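Local coordinates for G protein alpha subunit (Entamoeba histolytica, PDB 4FID), which binds guanine nucleotides as the alpha subunit of a heterotrimeric G protein and probably relays signals from membrane receptors, at residues K74-E79 with P88-D93; I161-I166 with D324-N329. All blocks are in the same frame, centred on the assembly; numbering follows the deposited sequence.

Contact 1 and contact 2 lie on opposite sides of the chain's centre. Their centres are about 48 Å apart, and their nearest atoms about 33 Å. Contact 1 joins a loop to a helix in the all-helical domain. Contact 2 joins a strand to the long C-terminal helix of the Ras-like domain. In sequence, both segments of contact 1 come before those of contact 2. Both lie away from the annotated GDP site, which includes K18, R145 and N236. Neither has a hydrogen bond between its segments. Contact 1 buries 252 Å² between its segments, and contact 2 buries 127 Å².

Contact 1 of 2, residues K74-E79 with P88-D93; sequences KEFTTE and PELVGD
F76 packs against L90 and D93, and E75 lies across L90 beside it. F76 reaches out from the loop with CG anti to its own carbonyl carbon (chi1 -59°). Its CB bond points at segment 88-93, and the contacts begin on the ring. F76 CD2 lies 3.8 Å from D93 OD2. The next atom, F76 CE2, is 3.5 Å from L90 CD2, and it also lies 3.8 Å from D93 OD1. At the tip, F76 CZ touches the same methyl, L90 CD2, at 3.8 Å. The ring thus meets the leucine through one branch. The carboxylate of D93 lies at the ring edge, its plane turned 64° from the ring. This puts ring C-H groups, not the pi face, next to the oxygens.

E75 and L90 cross at about a right angle. The glutamate chain bends at chi2 (86°), which folds its carboxylate back beside the leucine. E75 OE2 lies 3.8 Å from L90 CB, and E75 CB lies 3.9 Å from L90 CD2. These are van der Waals contacts. The polar ends are held by other residues: E75 OE2 hydrogen-bonds S87 OG, and D93 OD2 hydrogen-bonds S73 OG. Each carboxylate thus bonds a loop serine through an oxygen that also touches a carbon across the contact. T77 OG1 hydrogen-bonds K74 O at 3.0 Å, closing the turn that carries E75 and F76.

The contact lies in the all-helical domain. Segment 74-79 belongs to the loop between helices 42-62 and 90-99, and L90 and D93 belong to helix 90-99. F76 also touches M53 and I57 of helix 42-62, and V94 and L97 of helix 90-99, so its ring joins the loop to both helices.

Contact 2 of 2, residues I161-I166 with D324-N329; sequences IPFHLI and DVIMKN
I161 and F163 of the strand segment meet M327 and I326 of the C-terminal helix. The contact between them is entirely apolar, and no hydrogen bond crosses it. Residue 327 is a selenomethionine. I161 and M327 reach toward each other tip to tip, with I161 CD1 4.1 Å from M327 SE. The bend of M327 at chi2 (-92°) brings the selenium to the isoleucine; chi3 sets only where the terminal CE points. M327 also rests on I6 of the neighbouring strand 6-12.

The aromatic contact is looser. F163 CE1 lies 4.4 Å from I326 CD1, and that methyl sits at the ring edge, near the ring plane. The ring of F163 also meets that of F156 with the two planes nearly parallel, about 10° apart.

Backbone hydrogen bonds hold each segment in its own element. F163 pairs with F156 of strand 152-157, and H164 with I6 and V8 of strand 6-12. In the helix, K328 N bonds D324 O at 2.8 Å.

Nearest CA atoms are still 10.5 Å apart at I161 and M327, so long side chains span the gap. Here helix 312-332 packs on one face of the mixed central sheet. A sheet flanked by helices is typical of the Ras-like P-loop GTPase domain of G-alpha subunits.

Contact 1 of 2, residues K74-E79 with P88-D93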
loop_
_atom_site.group_PDB
_atom_site.type_symbol
_atom_site.label_atom_id
_atom_site.label_comp_id
_atom_site.label_asym_id
_atom_site.label_seq_id
_atom_site.Cartn_x
_atom_site.Cartn_y
_atom_site.Cartn_z
ATOM N N LYS A 74 -31.602 -0.092 -4.828
ATOM C CA LYS A 74 -31.533 1.307 -4.432
ATOM C C LYS A 74 -30.141 1.884 -4.604
ATOM O O LYS A 74 -29.985 3.028 -5.029
ATOM C CB LYS A 74 -31.905 1.437 -2.948
ATOM C CG LYS A 74 -33.084 0.586 -2.487
ATOM C CD LYS A 74 -33.130 0.519 -0.958
ATOM C CE LYS A 74 -34.252 -0.405 -0.446
ATOM N NZ LYS A 74 -34.223 -0.587 1.049
ATOM N N GLU A 75 -29.132 1.090 -4.253
ATOM C CA GLU A 75 -27.747 1.568 -4.171
ATOM C C GLU A 75 -27.133 2.051 -5.491
ATOM O O GLU A 75 -26.294 2.956 -5.490
ATOM C CB GLU A 75 -26.847 0.519 -3.515
ATOM C CG GLU A 75 -26.913 0.523 -1.986
ATOM C CD GLU A 75 -28.057 -0.333 -1.410
ATOM O OE1 GLU A 75 -28.230 -0.310 -0.168
ATOM O OE2 GLU A 75 -28.764 -1.018 -2.193
ATOM N N PHE A 76 -27.559 1.460 -6.608
ATOM C CA PHE A 76 -27.012 1.815 -7.914
ATOM C C PHE A 76 -27.980 2.633 -8.773
ATOM O O PHE A 76 -27.937 2.563 -10.000
ATOM C CB PHE A 76 -26.543 0.561 -8.662
ATOM C CG PHE A 76 -25.502 -0.219 -7.924
ATOM C CD1 PHE A 76 -24.270 0.343 -7.644
ATOM C CD2 PHE A 76 -25.758 -1.506 -7.488
ATOM C CE1 PHE A 76 -23.310 -0.368 -6.942
ATOM C CE2 PHE A 76 -24.804 -2.221 -6.790
ATOM C CZ PHE A 76 -23.577 -1.650 -6.519
ATOM N N THR A 77 -28.845 3.409 -8.123
ATOM C CA THR A 77 -29.722 4.357 -8.809
ATOM C C THR A 77 -29.496 5.779 -8.276
ATOM O O THR A 77 -30.293 6.682 -8.530
ATOM C CB THR A 77 -31.197 3.998 -8.605
ATOM O OG1 THR A 77 -31.575 4.305 -7.258
ATOM C CG2 THR A 77 -31.440 2.511 -8.894
ATOM N N THR A 78 -28.394 5.969 -7.554
ATOM C CA THR A 78 -28.152 7.193 -6.796
ATOM C C THR A 78 -26.653 7.515 -6.622
ATOM O O THR A 78 -25.790 6.625 -6.697
ATOM C CB THR A 78 -28.828 7.094 -5.400
ATOM O OG1 THR A 78 -28.320 8.112 -4.530
ATOM C CG2 THR A 78 -28.551 5.735 -4.770
ATOM N N GLU A 79 -26.353 8.793 -6.395
ATOM C CA GLU A 79 -24.994 9.228 -6.082
ATOM C C GLU A 79 -24.854 9.559 -4.595
ATOM O O GLU A 79 -23.773 9.930 -4.130
ATOM C CB GLU A 79 -24.597 10.434 -6.935
ATOM C CG GLU A 79 -23.170 10.373 -7.437
ATOM C CD GLU A 79 -22.848 9.041 -8.102
ATOM O OE1 GLU A 79 -21.842 8.409 -7.719
ATOM O OE2 GLU A 79 -23.608 8.614 -8.998
ATOM N N PRO A 88 -31.766 -5.513 0.349
ATOM C CA PRO A 88 -31.648 -6.966 0.168
ATOM C C PRO A 88 -31.043 -7.364 -1.175
ATOM O O PRO A 88 -30.373 -8.397 -1.270
ATOM C CB PRO A 88 -33.100 -7.461 0.280
ATOM C CG PRO A 88 -33.959 -6.227 0.184
ATOM C CD PRO A 88 -33.134 -5.093 0.689
ATOM N N GLU A 89 -31.265 -6.539 -2.192
ATOM C CA GLU A 89 -30.791 -6.834 -3.543
ATOM C C GLU A 89 -29.354 -6.376 -3.834
ATOM O O GLU A 89 -28.808 -6.669 -4.901
ATOM C CB GLU A 89 -31.747 -6.220 -4.555
ATOM C CG GLU A 89 -32.481 -5.027 -3.998
ATOM C CD GLU A 89 -33.969 -5.227 -4.023
ATOM O OE1 GLU A 89 -34.606 -4.708 -4.964
ATOM O OE2 GLU A 89 -34.495 -5.911 -3.115
ATOM N N LEU A 90 -28.741 -5.672 -2.889
ATOM C CA LEU A 90 -27.390 -5.188 -3.101
ATOM C C LEU A 90 -26.444 -6.352 -3.372
ATOM O O LEU A 90 -25.810 -6.403 -4.418
ATOM C CB LEU A 90 -26.912 -4.330 -1.928
ATOM C CG LEU A 90 -25.580 -3.590 -2.073
ATOM C CD1 LEU A 90 -24.415 -4.481 -1.637
ATOM C CD2 LEU A 90 -25.382 -3.098 -3.495
ATOM N N VAL A 91 -26.359 -7.293 -2.442
ATOM C CA VAL A 91 -25.503 -8.460 -2.639
ATOM C C VAL A 91 -25.650 -9.055 -4.045
ATOM O O VAL A 91 -24.667 -9.289 -4.747
ATOM C CB VAL A 91 -25.822 -9.559 -1.632
ATOM C CG1 VAL A 91 -24.805 -10.665 -1.747
ATOM C CG2 VAL A 91 -25.829 -8.991 -0.240
ATOM N N GLY A 92 -26.892 -9.293 -4.446
ATOM C CA GLY A 92 -27.152 -10.033 -5.650
ATOM C C GLY A 92 -26.599 -9.345 -6.868
ATOM O O GLY A 92 -25.989 -9.977 -7.720
ATOM N N ASP A 93 -26.807 -8.041 -6.973
ATOM C CA ASP A 93 -26.372 -7.386 -8.194
ATOM C C ASP A 93 -24.907 -6.960 -8.194
ATOM O O ASP A 93 -24.327 -6.743 -9.252
ATOM C CB ASP A 93 -27.360 -6.313 -8.689
ATOM C CG ASP A 93 -27.562 -5.207 -7.718
ATOM O OD1 ASP A 93 -26.990 -5.301 -6.607
ATOM O OD2 ASP A 93 -28.263 -4.238 -8.093
#

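Contact 2 of 2, residues I161-I166 with D324-N329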
loop_
_atom_site.group_PDB
_atom_site.type_symbol
_atom_site.label_atom_id
_atom_site.label_comp_id
_atom_site.label_asym_id
_atom_site.label_seq_id
_atom_site.Cartn_x
_atom_site.Cartn_y
_atom_site.Cartn_z
ATOM N N ILE A 161 12.846 -9.804 21.038
ATOM C CA ILE A 161 13.581 -8.559 20.895
ATOM C C ILE A 161 12.501 -7.504 20.739
ATOM O O ILE A 161 11.629 -7.635 19.878
ATOM C CB ILE A 161 14.451 -8.561 19.619
ATOM C CG1 ILE A 161 15.541 -9.623 19.691
ATOM C CG2 ILE A 161 15.087 -7.197 19.382
ATOM C CD1 ILE A 161 16.234 -9.831 18.378
ATOM N N PRO A 162 12.534 -6.463 21.578
ATOM C CA PRO A 162 11.513 -5.405 21.554
ATOM C C PRO A 162 11.689 -4.390 20.398
ATOM O O PRO A 162 12.783 -3.853 20.206
ATOM C CB PRO A 162 11.718 -4.705 22.895
ATOM C CG PRO A 162 13.191 -4.852 23.148
ATOM C CD PRO A 162 13.582 -6.203 22.577
ATOM N N PHE A 163 10.617 -4.145 19.644
ATOM C CA PHE A 163 10.611 -3.116 18.614
ATOM C C PHE A 163 9.557 -2.036 18.868
ATOM O O PHE A 163 8.504 -2.291 19.447
ATOM C CB PHE A 163 10.388 -3.732 17.238
ATOM C CG PHE A 163 11.609 -4.357 16.657
ATOM C CD1 PHE A 163 12.272 -3.757 15.608
ATOM C CD2 PHE A 163 12.107 -5.548 17.167
ATOM C CE1 PHE A 163 13.412 -4.343 15.068
ATOM C CE2 PHE A 163 13.244 -6.135 16.633
ATOM C CZ PHE A 163 13.894 -5.535 15.584
ATOM N N HIS A 164 9.859 -0.819 18.436
ATOM C CA HIS A 164 8.896 0.269 18.512
ATOM C C HIS A 164 8.749 0.880 17.123
ATOM O O HIS A 164 9.740 1.250 16.478
ATOM C CB HIS A 164 9.322 1.309 19.541
ATOM C CG HIS A 164 8.370 2.451 19.670
ATOM N ND1 HIS A 164 7.179 2.354 20.360
ATOM C CD2 HIS A 164 8.434 3.723 19.207
ATOM C CE1 HIS A 164 6.548 3.515 20.309
ATOM N NE2 HIS A 164 7.291 4.365 19.618
ATOM N N LEU A 165 7.508 0.959 16.656
ATOM C CA LEU A 165 7.236 1.316 15.275
ATOM C C LEU A 165 6.585 2.693 15.278
ATOM O O LEU A 165 5.587 2.901 15.975
ATOM C CB LEU A 165 6.317 0.251 14.643
ATOM C CG LEU A 165 6.057 0.157 13.126
ATOM C CD1 LEU A 165 5.177 1.284 12.648
ATOM C CD2 LEU A 165 7.346 0.147 12.321
ATOM N N ILE A 166 7.168 3.636 14.532
ATOM C CA ILE A 166 6.593 4.968 14.377
ATOM C C ILE A 166 6.142 5.150 12.950
ATOM O O ILE A 166 6.971 5.212 12.044
ATOM C CB ILE A 166 7.614 6.067 14.684
ATOM C CG1 ILE A 166 8.193 5.868 16.093
ATOM C CG2 ILE A 166 6.971 7.489 14.471
ATOM C CD1 ILE A 166 9.447 6.654 16.356
ATOM N N ASP A 324 17.959 -8.548 10.988
ATOM C CA ASP A 324 19.373 -8.864 10.953
ATOM C C ASP A 324 20.143 -7.675 10.439
ATOM O O ASP A 324 21.123 -7.285 11.046
ATOM C CB ASP A 324 19.654 -10.109 10.110
ATOM C CG ASP A 324 19.080 -11.378 10.730
ATOM O OD1 ASP A 324 19.172 -11.560 11.974
ATOM O OD2 ASP A 324 18.534 -12.194 9.955
ATOM N N VAL A 325 19.699 -7.079 9.337
ATOM C CA VAL A 325 20.373 -5.876 8.833
ATOM C C VAL A 325 20.442 -4.772 9.909
ATOM O O VAL A 325 21.483 -4.153 10.108
ATOM C CB VAL A 325 19.733 -5.337 7.516
ATOM C CG1 VAL A 325 20.280 -3.950 7.169
ATOM C CG2 VAL A 325 19.968 -6.313 6.364
ATOM N N ILE A 326 19.340 -4.539 10.613
ATOM C CA ILE A 326 19.309 -3.530 11.666
ATOM C C ILE A 326 20.275 -3.883 12.803
ATOM O O ILE A 326 21.016 -3.014 13.285
ATOM C CB ILE A 326 17.857 -3.307 12.215
ATOM C CG1 ILE A 326 16.918 -2.877 11.091
ATOM C CG2 ILE A 326 17.825 -2.241 13.319
ATOM C CD1 ILE A 326 15.477 -2.822 11.507
HETATM N N MSE A 327 20.269 -5.153 13.224
HETATM C CA MSE A 327 21.172 -5.621 14.297
HETATM C C MSE A 327 22.643 -5.545 13.899
HETATM O O MSE A 327 23.482 -5.079 14.687
HETATM C CB MSE A 327 20.866 -7.062 14.716
HETATM C CG MSE A 327 19.410 -7.346 15.016
HETATM SE SE MSE A 327 18.873 -7.134 16.867
HETATM C CE MSE A 327 19.921 -5.550 17.346
ATOM N N LYS A 328 22.959 -6.023 12.693
ATOM C CA LYS A 328 24.345 -6.045 12.254
ATOM C C LYS A 328 24.854 -4.612 12.262
ATOM O O LYS A 328 25.881 -4.288 12.859
ATOM C CB LYS A 328 24.495 -6.642 10.853
ATOM C CG LYS A 328 25.806 -6.174 10.164
ATOM C CD LYS A 328 25.943 -6.613 8.699
ATOM C CE LYS A 328 27.302 -6.206 8.100
ATOM N NZ LYS A 328 27.489 -4.729 7.923
ATOM N N ASN A 329 24.095 -3.749 11.605
ATOM C CA ASN A 329 24.449 -2.356 11.531
ATOM C C ASN A 329 24.679 -1.710 12.888
ATOM O O ASN A 329 25.679 -1.030 13.076
ATOM C CB ASN A 329 23.407 -1.583 10.727
ATOM C CG ASN A 329 24.002 -0.948 9.484
ATOM O OD1 ASN A 329 24.210 -1.622 8.469
ATOM N ND2 ASN A 329 24.309 0.350 9.568
#